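Local coordinates for methyltransferase (Thermus thermophilus, PDB 3TMA), which transfers a methyl group from S-adenosyl-L-methionine to N2 of the guanosine at position 6 of tRNA(Phe), at residues Ala201-Gly213 and Ala221-Asp235. Sequence-based numbering, arbitrary orientation. Where two conformers were deposited one is given.
Sequences ARPGMRVLDPFTG and AASTLGPTSPVYAGD
Val207, Leu208 and Asp209 pair in parallel with Val231, Tyr232 and Ala233, and the two short strands run at 16° to each other with their axes 4.6 Å apart. Backbone hydrogen bonds alternate along this ladder: Val207 N to Pro230 O, Tyr232 N to Val207 O, Asp209 N to Tyr232 O and Gly234 N to Asp209 O. Past strand 207-209 the alternation slips by one residue: Thr212 N, not that of Phe211, bonds to Gly234 O at 2.8 Å. The next amide turns to a side chain: Gly213 N meets Asp235 OD2 at 2.9 Å, from above the carboxylate plane, while Asp235 OD1 accepts from the backbone N of Asp237.

At the other end, the hydroxyl of Ser229 ties the two loops together, with OG accepting from Gly204 N and donating to a lone pair of Met205 O (2.7 Å). On one face of the sheet Val207 CG2, lying anti to its own carbonyl carbon, touches Leu225 CD1 at 3.6 Å; the other methyl of that leucine, CD2, rests on the Arg202-Pro203 peptide, 3.6 Å from Pro203 N. On the opposite face Leu208 CD1 packs against Tyr232 CB at 3.8 Å, the two side chains crossing at about a right angle.

The pair illustrates how, in a beta-alpha-beta crossover, here of the Rossmann-fold methyltransferase domain, the connecting helix lies over one face of the two parallel strands it joins. Helix 216-225 covers the face bearing Val207, Asp209 and Ala233, and the residues that enter it, Ser214, Gly215 and Thr216, probably bind S-adenosyl-L-methionine. Strand 275-278 continues the sheet beyond strand 207-209, and strand 257-260 borders strand 231-235.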
ATOM      1  N   ALA A 201      -3.485 -14.582  -7.593  1.00 37.80           N
ATOM      2  CA  ALA A 201      -2.593 -15.654  -7.129  1.00 36.24           C
ATOM      3  C   ALA A 201      -3.160 -16.298  -5.839  1.00 38.26           C
ATOM      4  O   ALA A 201      -3.575 -15.579  -4.945  1.00 37.66           O
ATOM      5  CB  ALA A 201      -1.235 -15.100  -6.830  1.00 34.88           C
ATOM      6  N   ARG A 202      -3.121 -17.626  -5.744  1.00 37.39           N
ATOM      7  CA  ARG A 202      -3.670 -18.360  -4.600  1.00 39.88           C
ATOM      8  C   ARG A 202      -2.664 -19.408  -4.146  1.00 39.21           C
ATOM      9  O   ARG A 202      -1.863 -19.876  -4.952  1.00 36.04           O
ATOM     10  CB  ARG A 202      -4.970 -19.050  -5.003  1.00 42.07           C
ATOM     11  CG  ARG A 202      -6.112 -18.043  -5.183  1.00 51.90           C
ATOM     12  CD  ARG A 202      -7.416 -18.772  -5.371  1.00 64.26           C
ATOM     13  NE  ARG A 202      -7.426 -19.544  -6.610  1.00 71.52           N
ATOM     14  CZ  ARG A 202      -7.704 -19.024  -7.802  1.00 76.64           C
ATOM     15  NH1 ARG A 202      -7.959 -17.725  -7.909  1.00 79.14           N
ATOM     16  NH2 ARG A 202      -7.724 -19.791  -8.885  1.00 77.36           N
ATOM     17  N   PRO A 203      -2.710 -19.794  -2.853  1.00 32.92           N
ATOM     18  CA  PRO A 203      -1.785 -20.798  -2.312  1.00 31.86           C
ATOM     19  C   PRO A 203      -1.717 -22.067  -3.169  1.00 33.71           C
ATOM     20  O   PRO A 203      -2.759 -22.624  -3.538  1.00 36.26           O
ATOM     21  CB  PRO A 203      -2.396 -21.116  -0.929  1.00 35.24           C
ATOM     22  CG  PRO A 203      -3.012 -19.793  -0.529  1.00 38.05           C
ATOM     23  CD  PRO A 203      -3.635 -19.287  -1.813  1.00 35.19           C
ATOM     24  N   GLY A 204      -0.506 -22.526  -3.472  1.00 32.76           N
ATOM     25  CA  GLY A 204      -0.341 -23.705  -4.321  1.00 35.57           C
ATOM     26  C   GLY A 204       0.119 -23.324  -5.741  1.00 35.67           C
ATOM     27  O   GLY A 204       0.642 -24.163  -6.434  1.00 36.12           O
ATOM     28  N   MET A 205      -0.134 -22.080  -6.184  1.00 32.05           N
ATOM     29  CA  MET A 205       0.295 -21.615  -7.505  1.00 29.55           C
ATOM     30  C   MET A 205       1.772 -21.267  -7.542  1.00 27.74           C
ATOM     31  O   MET A 205       2.372 -20.886  -6.525  1.00 27.64           O
ATOM     32  CB  MET A 205      -0.515 -20.402  -7.975  1.00 27.88           C
ATOM     33  CG  MET A 205      -1.959 -20.730  -8.296  1.00 33.09           C
ATOM     34  SD  MET A 205      -2.741 -19.188  -8.830  1.00 35.27           S
ATOM     35  CE  MET A 205      -4.453 -19.718  -8.935  1.00 41.51           C
ATOM     36  N   ARG A 206       2.379 -21.515  -8.702  1.00 27.65           N
ATOM     37  CA  ARG A 206       3.785 -21.166  -8.967  1.00 26.09           C
ATOM     38  C   ARG A 206       3.859 -19.701  -9.345  1.00 24.63           C
ATOM     39  O   ARG A 206       3.099 -19.236 -10.218  1.00 25.88           O
ATOM     40  CB  ARG A 206       4.321 -22.018 -10.143  1.00 26.27           C
ATOM     41  CG  ARG A 206       4.373 -23.556  -9.845  1.00 29.97           C
ATOM     42  CD  ARG A 206       4.404 -24.368 -11.175  1.00 32.45           C
ATOM     43  NE  ARG A 206       3.212 -24.113 -11.980  1.00 32.80           N
ATOM     44  CZ  ARG A 206       3.017 -24.557 -13.216  1.00 36.67           C
ATOM     45  NH1 ARG A 206       1.881 -24.279 -13.863  1.00 36.26           N
ATOM     46  NH2 ARG A 206       3.926 -25.339 -13.781  1.00 35.26           N
ATOM     47  N   VAL A 207       4.797 -18.958  -8.764  1.00 22.79           N
ATOM     48  CA  VAL A 207       4.789 -17.497  -8.984  1.00 23.98           C
ATOM     49  C   VAL A 207       6.194 -17.087  -9.379  1.00 24.61           C
ATOM     50  O   VAL A 207       7.164 -17.610  -8.776  1.00 25.26           O
ATOM     51  CB  VAL A 207       4.441 -16.749  -7.668  1.00 26.25           C
ATOM     52  CG1 VAL A 207       4.642 -15.200  -7.840  1.00 28.80           C
ATOM     53  CG2 VAL A 207       3.013 -17.055  -7.272  1.00 25.76           C
ATOM     54  N   LEU A 208       6.326 -16.203 -10.381  1.00 20.94           N
ATOM     55  CA  LEU A 208       7.655 -15.685 -10.753  1.00 23.00           C
ATOM     56  C   LEU A 208       7.702 -14.166 -10.566  1.00 25.86           C
ATOM     57  O   LEU A 208       6.797 -13.452 -11.020  1.00 24.90           O
ATOM     58  CB  LEU A 208       8.009 -16.027 -12.208  1.00 22.63           C
ATOM     59  CG  LEU A 208       9.176 -15.257 -12.870  1.00 26.60           C
ATOM     60  CD1 LEU A 208      10.543 -15.677 -12.237  1.00 23.29           C
ATOM     61  CD2 LEU A 208       9.150 -15.513 -14.415  1.00 27.79           C
ATOM     62  N   ASP A 209       8.777 -13.687  -9.933  1.00 26.72           N
ATOM     63  CA  ASP A 209       9.103 -12.225  -9.853  1.00 27.16           C
ATOM     64  C   ASP A 209      10.330 -11.928 -10.768  1.00 26.37           C
ATOM     65  O   ASP A 209      11.479 -12.154 -10.377  1.00 28.70           O
ATOM     66  CB  ASP A 209       9.402 -11.919  -8.388  1.00 26.05           C
ATOM     67  CG  ASP A 209       9.922 -10.497  -8.159  1.00 38.44           C
ATOM     68  OD1 ASP A 209       9.934  -9.678  -9.132  1.00 35.00           O
ATOM     69  OD2 ASP A 209      10.322 -10.216  -6.982  1.00 39.31           O
ATOM     70  N   PRO A 210      10.095 -11.483 -12.019  1.00 25.73           N
ATOM     71  CA  PRO A 210      11.206 -11.490 -12.980  1.00 26.98           C
ATOM     72  C   PRO A 210      12.154 -10.286 -12.893  1.00 29.96           C
ATOM     73  O   PRO A 210      13.239 -10.324 -13.500  1.00 29.80           O
ATOM     74  CB  PRO A 210      10.489 -11.548 -14.338  1.00 27.10           C
ATOM     75  CG  PRO A 210       9.173 -10.758 -14.108  1.00 26.05           C
ATOM     76  CD  PRO A 210       8.812 -11.084 -12.641  1.00 25.54           C
ATOM     77  N   PHE A 211      11.768  -9.232 -12.148  1.00 29.68           N
ATOM     78  CA  PHE A 211      12.684  -8.096 -11.903  1.00 31.51           C
ATOM     79  C   PHE A 211      12.762  -7.897 -10.403  1.00 32.36           C
ATOM     80  O   PHE A 211      12.153  -6.968  -9.855  1.00 34.70           O
ATOM     81  CB  PHE A 211      12.159  -6.785 -12.549  1.00 32.11           C
ATOM     82  CG  PHE A 211      11.920  -6.889 -14.035  1.00 33.85           C
ATOM     83  CD1 PHE A 211      12.953  -6.655 -14.924  1.00 33.20           C
ATOM     84  CD2 PHE A 211      10.652  -7.205 -14.543  1.00 34.92           C
ATOM     85  CE1 PHE A 211      12.757  -6.757 -16.331  1.00 34.83           C
ATOM     86  CE2 PHE A 211      10.438  -7.343 -15.951  1.00 31.11           C
ATOM     87  CZ  PHE A 211      11.504  -7.079 -16.835  1.00 31.01           C
ATOM     88  N   THR A 212      13.481  -8.752  -9.698  1.00 32.05           N
ATOM     89  CA  THR A 212      13.143  -8.862  -8.272  1.00 29.92           C
ATOM     90  C   THR A 212      13.805  -7.747  -7.456  1.00 33.08           C
ATOM     91  O   THR A 212      13.284  -7.366  -6.404  1.00 31.02           O
ATOM     92  CB  THR A 212      13.410 -10.282  -7.693  1.00 31.26           C
ATOM     93  OG1 THR A 212      12.744 -10.405  -6.423  1.00 33.23           O
ATOM     94  CG2 THR A 212      14.910 -10.507  -7.459  1.00 29.11           C
ATOM     95  N   GLY A 213      14.938  -7.210  -7.950  1.00 33.16           N
ATOM     96  CA  GLY A 213      15.722  -6.236  -7.171  1.00 36.22           C
ATOM     97  C   GLY A 213      16.116  -6.815  -5.808  1.00 38.32           C
ATOM     98  O   GLY A 213      16.636  -7.941  -5.716  1.00 37.97           O
ATOM     99  N   ALA A 221       4.909 -12.203  -1.844  1.00 21.76           N
ATOM    100  CA  ALA A 221       4.258 -13.396  -2.362  1.00 22.18           C
ATOM    101  C   ALA A 221       4.470 -14.612  -1.411  1.00 23.13           C
ATOM    102  O   ALA A 221       3.525 -15.347  -1.094  1.00 23.96           O
ATOM    103  CB  ALA A 221       4.829 -13.724  -3.758  1.00 22.34           C
ATOM    104  N   ALA A 222       5.723 -14.869  -1.031  1.00 22.03           N
ATOM    105  CA  ALA A 222       6.036 -16.033  -0.157  1.00 24.13           C
ATOM    106  C   ALA A 222       5.335 -15.912   1.183  1.00 26.09           C
ATOM    107  O   ALA A 222       4.709 -16.871   1.654  1.00 25.62           O
ATOM    108  CB  ALA A 222       7.548 -16.191   0.054  1.00 22.95           C
ATOM    109  N   SER A 223       5.349 -14.705   1.748  1.00 26.50           N
ATOM    110  CA  SER A 223       4.763 -14.465   3.060  0.50 27.15           C
ATOM    111  C   SER A 223       3.244 -14.658   3.005  1.00 29.77           C
ATOM    112  O   SER A 223       2.644 -15.150   3.947  1.00 30.69           O
ATOM    113  CB  SER A 223       5.121 -13.050   3.532  0.50 28.75           C
ATOM    114  OG  SER A 223       4.301 -12.629   4.612  0.50 27.75           O
ATOM    115  N   THR A 224       2.628 -14.288   1.880  1.00 27.91           N
ATOM    116  CA  THR A 224       1.166 -14.389   1.715  1.00 28.98           C
ATOM    117  C   THR A 224       0.688 -15.800   1.331  1.00 30.39           C
ATOM    118  O   THR A 224      -0.324 -16.272   1.838  1.00 31.48           O
ATOM    119  CB  THR A 224       0.681 -13.432   0.591  1.00 28.56           C
ATOM    120  OG1 THR A 224       1.063 -12.092   0.935  1.00 31.86           O
ATOM    121  CG2 THR A 224      -0.865 -13.525   0.441  1.00 31.20           C
ATOM    122  N   LEU A 225       1.380 -16.438   0.396  1.00 26.51           N
ATOM    123  CA  LEU A 225       0.922 -17.718  -0.177  1.00 28.50           C
ATOM    124  C   LEU A 225       1.385 -18.941   0.643  1.00 30.74           C
ATOM    125  O   LEU A 225       0.760 -20.033   0.583  1.00 31.35           O
ATOM    126  CB  LEU A 225       1.444 -17.847  -1.621  1.00 25.89           C
ATOM    127  CG  LEU A 225       0.949 -16.761  -2.576  1.00 27.70           C
ATOM    128  CD1 LEU A 225       1.638 -16.886  -3.978  1.00 27.42           C
ATOM    129  CD2 LEU A 225      -0.593 -16.905  -2.691  1.00 32.67           C
ATOM    130  N   GLY A 226       2.475 -18.761   1.393  1.00 30.16           N
ATOM    131  CA  GLY A 226       3.052 -19.853   2.232  1.00 29.88           C
ATOM    132  C   GLY A 226       3.791 -20.895   1.387  1.00 29.42           C
ATOM    133  O   GLY A 226       3.833 -20.776   0.161  1.00 28.39           O
ATOM    134  N   PRO A 227       4.375 -21.937   2.036  1.00 31.03           N
ATOM    135  CA  PRO A 227       5.383 -22.766   1.371  1.00 31.64           C
ATOM    136  C   PRO A 227       4.844 -23.728   0.290  1.00 33.60           C
ATOM    137  O   PRO A 227       5.649 -24.330  -0.413  1.00 32.04           O
ATOM    138  CB  PRO A 227       6.019 -23.584   2.520  1.00 34.30           C
ATOM    139  CG  PRO A 227       5.079 -23.473   3.688  1.00 34.76           C
ATOM    140  CD  PRO A 227       4.343 -22.139   3.500  1.00 32.39           C
ATOM    141  N   THR A 228       3.519 -23.900   0.172  1.00 33.26           N
ATOM    142  CA  THR A 228       2.995 -24.743  -0.910  1.00 36.03           C
ATOM    143  C   THR A 228       3.083 -24.035  -2.285  1.00 34.26           C
ATOM    144  O   THR A 228       2.903 -24.668  -3.326  1.00 36.85           O
ATOM    145  CB  THR A 228       1.534 -25.316  -0.648  1.00 38.35           C
ATOM    146  OG1 THR A 228       0.576 -24.263  -0.794  1.00 39.64           O
ATOM    147  CG2 THR A 228       1.385 -25.973   0.757  1.00 41.00           C
ATOM    148  N   SER A 229       3.401 -22.746  -2.319  1.00 31.32           N
ATOM    149  CA  SER A 229       3.588 -22.077  -3.615  1.00 29.47           C
ATOM    150  C   SER A 229       5.092 -21.942  -3.889  1.00 29.72           C
ATOM    151  O   SER A 229       5.783 -21.185  -3.183  1.00 29.37           O
ATOM    152  CB  SER A 229       2.975 -20.668  -3.609  1.00 27.45           C
ATOM    153  OG  SER A 229       1.585 -20.686  -3.919  1.00 29.90           O
ATOM    154  N   PRO A 230       5.586 -22.607  -4.948  1.00 29.80           N
ATOM    155  CA  PRO A 230       6.951 -22.316  -5.420  1.00 31.45           C
ATOM    156  C   PRO A 230       7.100 -20.847  -5.890  1.00 30.10           C
ATOM    157  O   PRO A 230       6.239 -20.339  -6.600  1.00 30.07           O
ATOM    158  CB  PRO A 230       7.126 -23.268  -6.610  1.00 32.81           C
ATOM    159  CG  PRO A 230       6.092 -24.433  -6.325  1.00 35.89           C
ATOM    160  CD  PRO A 230       4.915 -23.653  -5.752  1.00 30.42           C
ATOM    161  N   VAL A 231       8.119 -20.151  -5.397  1.00 30.08           N
ATOM    162  CA  VAL A 231       8.350 -18.732  -5.768  1.00 26.67           C
ATOM    163  C   VAL A 231       9.733 -18.626  -6.401  1.00 28.43           C
ATOM    164  O   VAL A 231      10.711 -19.116  -5.828  1.00 29.28           O
ATOM    165  CB  VAL A 231       8.312 -17.785  -4.557  1.00 25.77           C
ATOM    166  CG1 VAL A 231       8.654 -16.328  -4.998  1.00 25.46           C
ATOM    167  CG2 VAL A 231       6.923 -17.820  -3.928  1.00 25.93           C
ATOM    168  N   TYR A 232       9.777 -18.113  -7.631  1.00 25.03           N
ATOM    169  CA  TYR A 232      11.014 -17.947  -8.401  1.00 26.38           C
ATOM    170  C   TYR A 232      11.224 -16.430  -8.526  1.00 24.89           C
ATOM    171  O   TYR A 232      10.250 -15.682  -8.639  1.00 24.74           O
ATOM    172  CB  TYR A 232      10.813 -18.551  -9.824  1.00 25.16           C
ATOM    173  CG  TYR A 232      10.578 -20.059  -9.816  1.00 29.55           C
ATOM    174  CD1 TYR A 232      11.649 -20.948  -9.904  1.00 29.35           C
ATOM    175  CD2 TYR A 232       9.278 -20.589  -9.793  1.00 30.94           C
ATOM    176  CE1 TYR A 232      11.430 -22.352  -9.889  1.00 31.98           C
ATOM    177  CE2 TYR A 232       9.056 -21.967  -9.826  1.00 30.09           C
ATOM    178  CZ  TYR A 232      10.126 -22.834  -9.839  1.00 33.76           C
ATOM    179  OH  TYR A 232       9.867 -24.186  -9.827  1.00 35.96           O
ATOM    180  N   ALA A 233      12.473 -15.975  -8.502  1.00 24.63           N
ATOM    181  CA  ALA A 233      12.724 -14.555  -8.512  1.00 25.64           C
ATOM    182  C   ALA A 233      14.054 -14.343  -9.176  1.00 28.70           C
ATOM    183  O   ALA A 233      15.019 -15.049  -8.868  1.00 29.56           O
ATOM    184  CB  ALA A 233      12.755 -14.004  -7.074  1.00 24.67           C
ATOM    185  N   GLY A 234      14.132 -13.351 -10.069  1.00 28.24           N
ATOM    186  CA  GLY A 234      15.337 -13.201 -10.855  1.00 31.59           C
ATOM    187  C   GLY A 234      15.807 -11.772 -10.918  1.00 34.61           C
ATOM    188  O   GLY A 234      14.993 -10.828 -10.869  1.00 34.62           O
ATOM    189  N   ASP A 235      17.115 -11.596 -11.075  1.00 36.09           N
ATOM    190  CA  ASP A 235      17.649 -10.273 -11.313  1.00 39.39           C
ATOM    191  C   ASP A 235      19.073 -10.390 -11.865  1.00 43.32           C
ATOM    192  O   ASP A 235      19.752 -11.400 -11.647  1.00 42.91           O
ATOM    193  CB  ASP A 235      17.671  -9.498  -9.991  1.00 39.72           C
ATOM    194  CG  ASP A 235      17.751  -8.003 -10.197  1.00 46.84           C
ATOM    195  OD1 ASP A 235      18.900  -7.466 -10.257  1.00 54.85           O
ATOM    196  OD2 ASP A 235      16.664  -7.363 -10.270  1.00 47.75           O
TER